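Alpha-fucosidase (Bifidobacterium bifidum, PDB 2EAB) is a family 95 glycoside hydrolase whose catalytic part, contained in this chain, probably removes alpha-1,2-linked L-fucose from glycans by hydrolysis. Local coordinates at residues 566-571 with 708-713; 640-645 with 689-694; 647-652 with 657-662. All coordinates share one frame; numbering follows the deposited sequence.

Interaction 1 of 3, residues 566-571 with 708-713; sequences PEQGPL and RYRCFK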
loop_
_atom_site.group_PDB
_atom_site.type_symbol
_atom_site.label_atom_id
_atom_site.label_comp_id
_atom_site.label_asym_id
_atom_site.label_seq_id
_atom_site.Cartn_x
_atom_site.Cartn_y
_atom_site.Cartn_z
ATOM N N PRO A 566 13.632 -1.477 -14.467
ATOM C CA PRO A 566 13.685 -0.127 -13.897
ATOM C C PRO A 566 14.812 0.016 -12.864
ATOM O O PRO A 566 14.986 -0.882 -12.042
ATOM C CB PRO A 566 12.306 0.022 -13.237
ATOM C CG PRO A 566 11.425 -0.902 -14.013
ATOM C CD PRO A 566 12.307 -2.095 -14.272
ATOM N N GLU A 567 15.608 1.091 -12.897
ATOM C CA GLU A 567 15.635 2.139 -13.921
ATOM C C GLU A 567 17.077 2.273 -14.415
ATOM O O GLU A 567 17.653 3.370 -14.399
ATOM C CB GLU A 567 15.208 3.485 -13.326
ATOM C CG GLU A 567 13.730 3.671 -13.065
ATOM C CD GLU A 567 13.395 5.089 -12.607
ATOM O OE1 GLU A 567 12.331 5.273 -11.975
ATOM O OE2 GLU A 567 14.197 6.021 -12.866
ATOM N N GLN A 568 17.674 1.159 -14.823
ATOM C CA GLN A 568 19.036 1.182 -15.356
ATOM C C GLN A 568 19.185 0.172 -16.485
ATOM O O GLN A 568 18.278 -0.620 -16.733
ATOM C CB GLN A 568 20.076 0.946 -14.249
ATOM C CG GLN A 568 20.044 -0.453 -13.657
ATOM C CD GLN A 568 21.227 -0.760 -12.750
ATOM O OE1 GLN A 568 22.140 0.050 -12.580
ATOM N NE2 GLN A 568 21.213 -1.949 -12.159
ATOM N N GLY A 569 20.327 0.216 -17.165
ATOM C CA GLY A 569 20.602 -0.678 -18.276
ATOM C C GLY A 569 19.883 -0.270 -19.549
ATOM O O GLY A 569 19.297 0.818 -19.623
ATOM N N PRO A 570 19.935 -1.135 -20.576
ATOM C CA PRO A 570 19.282 -0.859 -21.858
ATOM C C PRO A 570 17.763 -0.851 -21.757
ATOM O O PRO A 570 17.181 -1.570 -20.936
ATOM C CB PRO A 570 19.720 -2.034 -22.742
ATOM C CG PRO A 570 20.881 -2.647 -22.054
ATOM C CD PRO A 570 20.652 -2.420 -20.596
ATOM N N LEU A 571 17.135 -0.062 -22.624
ATOM C CA LEU A 571 15.687 0.105 -22.643
ATOM C C LEU A 571 14.913 -1.178 -22.961
ATOM O O LEU A 571 13.833 -1.411 -22.412
ATOM C CB LEU A 571 15.328 1.180 -23.670
ATOM C CG LEU A 571 14.406 2.342 -23.298
ATOM C CD1 LEU A 571 14.715 2.888 -21.908
ATOM C CD2 LEU A 571 14.551 3.437 -24.339
ATOM N N ARG A 708 24.201 -6.301 -0.890
ATOM C CA ARG A 708 25.369 -5.603 -0.353
ATOM C C ARG A 708 25.907 -4.577 -1.347
ATOM O O ARG A 708 26.179 -3.436 -0.969
ATOM C CB ARG A 708 26.470 -6.576 0.081
ATOM C CG ARG A 708 26.157 -7.332 1.372
ATOM C CD ARG A 708 27.395 -8.007 1.962
ATOM N NE ARG A 708 28.105 -8.836 0.990
ATOM C CZ ARG A 708 27.837 -10.115 0.736
ATOM N NH1 ARG A 708 26.862 -10.743 1.381
ATOM N NH2 ARG A 708 28.553 -10.770 -0.171
ATOM N N TYR A 709 26.045 -4.974 -2.610
ATOM C CA TYR A 709 26.492 -4.035 -3.634
ATOM C C TYR A 709 25.539 -2.850 -3.779
ATOM O O TYR A 709 25.977 -1.711 -3.929
ATOM C CB TYR A 709 26.665 -4.727 -4.982
ATOM C CG TYR A 709 27.954 -5.500 -5.143
ATOM C CD1 TYR A 709 29.184 -4.842 -5.231
ATOM C CD2 TYR A 709 27.942 -6.889 -5.247
ATOM C CE1 TYR A 709 30.374 -5.555 -5.395
ATOM C CE2 TYR A 709 29.121 -7.609 -5.414
ATOM C CZ TYR A 709 30.334 -6.938 -5.487
ATOM O OH TYR A 709 31.505 -7.645 -5.653
ATOM N N ARG A 710 24.235 -3.114 -3.730
ATOM C CA ARG A 710 23.255 -2.041 -3.902
ATOM C C ARG A 710 23.144 -1.098 -2.703
ATOM O O ARG A 710 22.873 0.090 -2.879
ATOM C CB ARG A 710 21.877 -2.608 -4.229
ATOM C CG ARG A 710 21.114 -1.796 -5.270
ATOM C CD ARG A 710 21.684 -2.000 -6.671
ATOM N NE ARG A 710 20.624 -2.173 -7.666
ATOM C CZ ARG A 710 20.704 -2.975 -8.724
ATOM N NH1 ARG A 710 21.802 -3.689 -8.958
ATOM N NH2 ARG A 710 19.666 -3.067 -9.550
ATOM N N CYS A 711 23.367 -1.620 -1.497
ATOM C CA CYS A 711 22.987 -0.918 -0.264
ATOM C C CYS A 711 24.139 -0.290 0.514
ATOM O O CYS A 711 23.904 0.479 1.448
ATOM C CB CYS A 711 22.206 -1.861 0.656
ATOM S SG CYS A 711 20.608 -2.360 -0.002
ATOM N N PHE A 712 25.368 -0.625 0.131
ATOM C CA PHE A 712 26.568 -0.157 0.822
ATOM C C PHE A 712 27.453 0.695 -0.084
ATOM O O PHE A 712 27.552 0.452 -1.290
ATOM C CB PHE A 712 27.384 -1.350 1.339
ATOM C CG PHE A 712 26.790 -2.028 2.545
ATOM C CD1 PHE A 712 27.286 -1.763 3.817
ATOM C CD2 PHE A 712 25.745 -2.941 2.414
ATOM C CE1 PHE A 712 26.746 -2.388 4.940
ATOM C CE2 PHE A 712 25.201 -3.574 3.531
ATOM C CZ PHE A 712 25.701 -3.293 4.800
ATOM N N LYS A 713 28.083 1.704 0.510
ATOM C CA LYS A 713 29.184 2.417 -0.126
ATOM C C LYS A 713 30.395 2.067 0.720
ATOM O O LYS A 713 30.505 2.507 1.866
ATOM C CB LYS A 713 28.930 3.926 -0.140
ATOM C CG LYS A 713 30.002 4.738 -0.871
ATOM C CD LYS A 713 29.740 6.237 -0.798
ATOM C CE LYS A 713 28.777 6.706 -1.881
ATOM N NZ LYS A 713 28.619 8.188 -1.874
HETATM O O HOH W 1 16.934 -2.458 -10.802
#
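Near the end of helix 697-711, Arg710 extends its side chain toward Gln568, the two coming from opposite directions. At the last turn of the helix Arg708 O receives weak hydrogen bonds from Cys711 N and Phe712 N. Arg710 itself is bent at chi2 (74°) and chi3, which carries its guanidinium out to the facing loop. There Gln568 NE2 lies over one face of the group, 3.2 Å from Arg710 NH2, with the amide and guanidinium planes 72° apart. Both nitrogens are donors, so the two do not bond to each other; Arg710 NH2 forms a salt bridge with Glu652 OE1, and Gln568 NE2 hydrogen-bonds to the same oxygen, which draws them together. Both partners are buried in the glycoside hydrolase family 95 catalytic domain, whose core is an (alpha/alpha)6 barrel, and the contact joins the end of helix 697-711 to the loop between strands 558-565 and 572-574. At the guanidinium edge, a water accepts a weak bond from Arg710 NH2 (3.1 Å) and donates to Pro566 O (2.8 Å). Arg710 NE is engaged by His679 O, while Gln568 OE1 accepts from Gln672 N. Beyond Arg710, Cys711 and Phe712 turn to Trp732 of helix 722-734.

Interaction 2 of 3, residues 640-645 with 689-694; sequences KPIEVG and GDLITI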
loop_
_atom_site.group_PDB
_atom_site.type_symbol
_atom_site.label_atom_id
_atom_site.label_comp_id
_atom_site.label_asym_id
_atom_site.label_seq_id
_atom_site.Cartn_x
_atom_site.Cartn_y
_atom_site.Cartn_z
ATOM N N LYS A 640 13.212 -20.179 -15.876
ATOM C CA LYS A 640 14.532 -20.200 -15.232
ATOM C C LYS A 640 14.941 -18.786 -14.806
ATOM O O LYS A 640 15.978 -18.265 -15.234
ATOM C CB LYS A 640 15.575 -20.831 -16.160
ATOM C CG LYS A 640 15.370 -22.328 -16.384
ATOM C CD LYS A 640 16.299 -22.897 -17.453
ATOM C CE LYS A 640 17.771 -22.618 -17.192
ATOM N NZ LYS A 640 18.581 -22.856 -18.428
ATOM N N PRO A 641 14.118 -18.152 -13.953
ATOM C CA PRO A 641 14.291 -16.720 -13.707
ATOM C C PRO A 641 15.589 -16.317 -13.007
ATOM O O PRO A 641 16.083 -15.204 -13.235
ATOM C CB PRO A 641 13.081 -16.367 -12.835
ATOM C CG PRO A 641 12.692 -17.654 -12.188
ATOM C CD PRO A 641 12.978 -18.707 -13.195
ATOM N N ILE A 642 16.122 -17.201 -12.168
ATOM C CA ILE A 642 17.313 -16.877 -11.386
ATOM C C ILE A 642 18.570 -17.526 -11.941
ATOM O O ILE A 642 18.622 -18.745 -12.128
ATOM C CB ILE A 642 17.170 -17.284 -9.894
ATOM C CG1 ILE A 642 15.947 -16.619 -9.251
ATOM C CG2 ILE A 642 18.457 -16.977 -9.110
ATOM C CD1 ILE A 642 15.928 -15.087 -9.306
ATOM N N GLU A 643 19.579 -16.696 -12.186
ATOM C CA GLU A 643 20.925 -17.166 -12.492
ATOM C C GLU A 643 21.910 -16.413 -11.621
ATOM O O GLU A 643 21.813 -15.190 -11.474
ATOM C CB GLU A 643 21.271 -16.943 -13.961
ATOM C CG GLU A 643 20.581 -17.897 -14.906
ATOM C CD GLU A 643 21.207 -17.934 -16.286
ATOM O OE1 GLU A 643 22.096 -17.103 -16.587
ATOM O OE2 GLU A 643 20.795 -18.799 -17.076
ATOM N N VAL A 644 22.853 -17.148 -11.040
ATOM C CA VAL A 644 23.929 -16.547 -10.266
ATOM C C VAL A 644 25.095 -16.259 -11.210
ATOM O O VAL A 644 25.532 -17.140 -11.956
ATOM C CB VAL A 644 24.375 -17.464 -9.102
ATOM C CG1 VAL A 644 25.519 -16.833 -8.322
ATOM C CG2 VAL A 644 23.197 -17.758 -8.175
ATOM N N GLY A 645 25.572 -15.020 -11.187
ATOM C CA GLY A 645 26.634 -14.577 -12.084
ATOM C C GLY A 645 28.041 -14.749 -11.549
ATOM O O GLY A 645 28.258 -15.360 -10.495
ATOM N N GLY A 689 8.394 -12.221 -3.179
ATOM C CA GLY A 689 8.223 -13.577 -3.701
ATOM C C GLY A 689 8.830 -14.700 -2.881
ATOM O O GLY A 689 9.345 -14.484 -1.780
ATOM N N ASP A 690 8.739 -15.912 -3.420
ATOM C CA ASP A 690 9.326 -17.089 -2.771
ATOM C C ASP A 690 10.295 -17.827 -3.681
ATOM O O ASP A 690 10.561 -19.019 -3.494
ATOM C CB ASP A 690 8.249 -18.040 -2.216
ATOM C CG ASP A 690 7.503 -18.806 -3.298
ATOM O OD1 ASP A 690 7.676 -18.512 -4.502
ATOM O OD2 ASP A 690 6.723 -19.716 -2.925
ATOM N N LEU A 691 10.826 -17.096 -4.652
ATOM C CA LEU A 691 11.815 -17.615 -5.572
ATOM C C LEU A 691 13.187 -17.715 -4.905
ATOM O O LEU A 691 13.970 -18.623 -5.205
ATOM C CB LEU A 691 11.860 -16.687 -6.779
ATOM C CG LEU A 691 12.688 -17.012 -8.010
ATOM C CD1 LEU A 691 12.405 -18.414 -8.545
ATOM C CD2 LEU A 691 12.376 -15.961 -9.057
ATOM N N ILE A 692 13.463 -16.782 -3.999
ATOM C CA ILE A 692 14.717 -16.731 -3.260
ATOM C C ILE A 692 14.355 -16.702 -1.785
ATOM O O ILE A 692 13.801 -15.717 -1.291
ATOM C CB ILE A 692 15.561 -15.481 -3.622
ATOM C CG1 ILE A 692 15.875 -15.440 -5.124
ATOM C CG2 ILE A 692 16.836 -15.439 -2.785
ATOM C CD1 ILE A 692 16.434 -14.100 -5.609
ATOM N N THR A 693 14.645 -17.798 -1.088
ATOM C CA THR A 693 14.293 -17.924 0.318
ATOM C C THR A 693 15.453 -18.469 1.136
ATOM O O THR A 693 16.435 -18.991 0.592
ATOM C CB THR A 693 13.106 -18.876 0.538
ATOM O OG1 THR A 693 13.549 -20.226 0.358
ATOM C CG2 THR A 693 11.936 -18.581 -0.410
ATOM N N ILE A 694 15.306 -18.349 2.450
ATOM C CA ILE A 694 16.288 -18.839 3.405
ATOM C C ILE A 694 16.563 -20.345 3.235
ATOM O O ILE A 694 17.636 -20.829 3.609
ATOM C CB ILE A 694 15.852 -18.474 4.859
ATOM C CG1 ILE A 694 17.015 -18.598 5.850
ATOM C CG2 ILE A 694 14.617 -19.276 5.299
ATOM C CD1 ILE A 694 18.102 -17.550 5.676
#
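Leu691 and Ile642 meet end to end and form the centre of a buried apolar contact between two parts of one long interhelical loop. The nearest approach is from Ile642 CG1 to Leu691 CG, at 3.5 Å, and the Leu691 CD2 methyl lies almost as near to Ile642 CG1, at 3.6 Å. With CG of Leu691 anti to its own nitrogen (chi1 -173°), the branch point is held out from the backbone and both methyls are presented to the opposite segment. Pro641 uses the same fork: its CG meets Leu691 CD2 at 3.6 Å and Leu691 CD1 at 3.7 Å, so the ring edge rests against both branches. Ile692 enters from a different direction, its side chain running obliquely past Ile642, and the two delta methyls, Ile642 CD1 and Ile692 CD1, meet at 3.9 Å. Ile642 thus spends CG1 and CD1 on this partner segment, whereas its CG2 packs on Ile650.

Polar bonds lie around this apolar patch and not across it. Asp690, next to Leu691, binds Gln585 NE2 and a Tris molecule probably taken up from the crystallisation liquor; in another crystal structure of this protein it binds calcium.

Leu691 also packs on Ser581 and Trp584 of helix 577-596, and Ile642 and Ile692 on Tyr699 of helix 697-711. The contact therefore pins together the two ends of the connection between helices 632-639 and 697-711, against helices 577-596 and 697-711, within the family 95 catalytic domain, whose family is built on an (alpha/alpha)6 barrel.

Interaction 3 of 3, residues 647-652 with 657-662; sequences SGQIKE and GALGKK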
loop_
_atom_site.group_PDB
_atom_site.type_symbol
_atom_site.label_atom_id
_atom_site.label_comp_id
_atom_site.label_asym_id
_atom_site.label_seq_id
_atom_site.Cartn_x
_atom_site.Cartn_y
_atom_site.Cartn_z
ATOM N N SER A 647 30.121 -12.732 -10.261
ATOM C CA SER A 647 30.454 -12.020 -9.032
ATOM C C SER A 647 29.690 -12.605 -7.843
ATOM O O SER A 647 29.685 -12.025 -6.757
ATOM C CB SER A 647 30.154 -10.525 -9.170
ATOM O OG SER A 647 30.747 -9.983 -10.341
ATOM N N GLY A 648 29.050 -13.754 -8.059
ATOM C CA GLY A 648 28.207 -14.383 -7.037
ATOM C C GLY A 648 26.896 -13.648 -6.797
ATOM O O GLY A 648 26.275 -13.812 -5.746
ATOM N N GLN A 649 26.486 -12.847 -7.779
ATOM C CA GLN A 649 25.302 -11.997 -7.692
ATOM C C GLN A 649 24.106 -12.627 -8.403
ATOM O O GLN A 649 24.276 -13.457 -9.291
ATOM C CB GLN A 649 25.617 -10.627 -8.315
ATOM C CG GLN A 649 25.446 -10.517 -9.859
ATOM C CD GLN A 649 26.535 -11.200 -10.694
ATOM O OE1 GLN A 649 27.364 -11.963 -10.188
ATOM N NE2 GLN A 649 26.526 -10.919 -11.990
ATOM N N ILE A 650 22.895 -12.220 -8.022
ATOM C CA ILE A 650 21.715 -12.513 -8.834
ATOM C C ILE A 650 21.805 -11.658 -10.097
ATOM O O ILE A 650 21.874 -10.429 -10.006
ATOM C CB ILE A 650 20.401 -12.164 -8.089
ATOM C CG1 ILE A 650 20.282 -12.928 -6.761
ATOM C CG2 ILE A 650 19.186 -12.394 -8.990
ATOM C CD1 ILE A 650 20.027 -14.426 -6.884
ATOM N N LYS A 651 21.824 -12.292 -11.265
ATOM C CA LYS A 651 21.867 -11.532 -12.517
ATOM C C LYS A 651 20.605 -10.694 -12.678
ATOM O O LYS A 651 19.499 -11.155 -12.375
ATOM C CB LYS A 651 22.004 -12.456 -13.722
ATOM C CG LYS A 651 23.336 -13.170 -13.832
ATOM C CD LYS A 651 23.416 -13.972 -15.115
ATOM C CE LYS A 651 24.651 -14.860 -15.122
ATOM N NZ LYS A 651 24.818 -15.567 -16.415
ATOM N N GLU A 652 20.776 -9.467 -13.165
ATOM C CA GLU A 652 19.651 -8.589 -13.467
ATOM C C GLU A 652 19.198 -8.778 -14.924
ATOM O O GLU A 652 18.005 -8.644 -15.227
ATOM C CB GLU A 652 20.010 -7.133 -13.138
ATOM C CG GLU A 652 18.877 -6.136 -13.397
ATOM C CD GLU A 652 19.022 -4.806 -12.667
ATOM O OE1 GLU A 652 20.046 -4.569 -11.991
ATOM O OE2 GLU A 652 18.091 -3.980 -12.787
ATOM N N GLY A 657 27.377 -11.248 -17.049
ATOM C CA GLY A 657 28.417 -12.155 -16.557
ATOM C C GLY A 657 28.742 -11.759 -15.132
ATOM O O GLY A 657 28.016 -12.114 -14.195
ATOM N N ALA A 658 29.831 -11.016 -14.965
ATOM C CA ALA A 658 30.120 -10.355 -13.704
ATOM C C ALA A 658 29.134 -9.206 -13.512
ATOM O O ALA A 658 28.466 -8.784 -14.463
ATOM C CB ALA A 658 31.551 -9.844 -13.685
ATOM N N LEU A 659 29.047 -8.700 -12.287
ATOM C CA LEU A 659 28.116 -7.622 -11.970
ATOM C C LEU A 659 28.329 -6.413 -12.885
ATOM O O LEU A 659 29.446 -5.903 -12.997
ATOM C CB LEU A 659 28.255 -7.221 -10.500
ATOM C CG LEU A 659 27.328 -6.110 -10.004
ATOM C CD1 LEU A 659 25.866 -6.552 -9.996
ATOM C CD2 LEU A 659 27.747 -5.649 -8.624
ATOM N N GLY A 660 27.256 -5.978 -13.548
ATOM C CA GLY A 660 27.299 -4.812 -14.434
ATOM C C GLY A 660 28.017 -5.015 -15.759
ATOM O O GLY A 660 28.260 -4.049 -16.490
ATOM N N LYS A 661 28.341 -6.267 -16.077
ATOM C CA LYS A 661 29.104 -6.605 -17.280
ATOM C C LYS A 661 28.406 -7.694 -18.078
ATOM O O LYS A 661 27.656 -8.495 -17.518
ATOM C CB LYS A 661 30.514 -7.087 -16.907
ATOM C CG LYS A 661 31.303 -6.158 -15.989
ATOM C CD LYS A 661 31.790 -4.907 -16.710
ATOM C CE LYS A 661 32.579 -4.000 -15.772
ATOM N NZ LYS A 661 33.850 -4.625 -15.309
ATOM N N LYS A 662 28.656 -7.728 -19.386
ATOM C CA LYS A 662 28.201 -8.838 -20.216
ATOM C C LYS A 662 29.185 -9.999 -20.090
ATOM O O LYS A 662 30.264 -9.840 -19.512
ATOM C CB LYS A 662 28.028 -8.408 -21.676
ATOM C CG LYS A 662 26.840 -7.471 -21.902
ATOM C CD LYS A 662 26.486 -7.339 -23.377
ATOM C CE LYS A 662 27.416 -6.366 -24.089
ATOM N NZ LYS A 662 27.267 -6.428 -25.568
#
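Gln649 NE2 donates both to Gly657 O and, outside the two segments, to the carboxylate of Glu656. The bond to Gly657 O is 2.9 Å long with an N-H...O angle of 160°; the acceptor lies close to the plane of the glutamine amide, whereas the donor is tilted 33° from the plane of the glycine carbonyl. At the other end of the same amide, Gln649 OE1 accepts the backbone Ser647 N at 2.9 Å. With both ends of the amide engaged, its rotation is fixed. The side chain arrives there by folding back: CG sits between the backbone nitrogen and carbonyl carbon, and a second bend at chi2 turns the amide toward the facing loop.

Ser647 contributes a second bond. Its OG accepts from Leu659 N at 2.9 Å, nearly straight at 172°, and also lies against Ala658 CB at 3.4 Å. The close pair Gln649 NE2 and Leu659 N, both donors, is therefore not a bond; each has its own acceptor. The aliphatic part of the glutamine adds a looser contact, Gln649 CG to Leu659 CD1 at 4.0 Å.

The facing segment is shaped by a type II beta turn from Ala658 to Lys661, closed by Lys661 N to Ala658 O at 3.0 Å, with Gly660 taking the positive phi required at its third position. Gly657 N in turn binds Lys661 O, bracing the base of this loop.

Both segments lie on helix 697-711: Ile650 N is held by Ser706 OG, the Ile650 side chain packs on Ala702, and Leu659 touches Tyr709. Glu652, by backbone hydrogen bonding to Thr577, joins the same loop to the start of helix 577-596.

Overall arrangement
Interaction 3 is nested along the chain inside interaction 2, and that inside interaction 1; all lie on the same side of the chain's centre. Segment 647-652 connects the other two. Glu652 OE1 reaches interaction 1, lying 2.9 Å from both Arg710 NH2 (a salt bridge) and Gln568 NE2; Lys651 NZ reaches interaction 2 through a 3.1 Å salt bridge to Glu643 OE1 and also donates to Glu656 O. Centres of interactions 1 and 3 are about 11 Å apart, those of 2 and 3 about 14 Å; interactions 1 and 2 stay about 9 Å apart at their nearest atoms. Asp690 of interaction 2, which binds calcium in another crystal structure, carries none here.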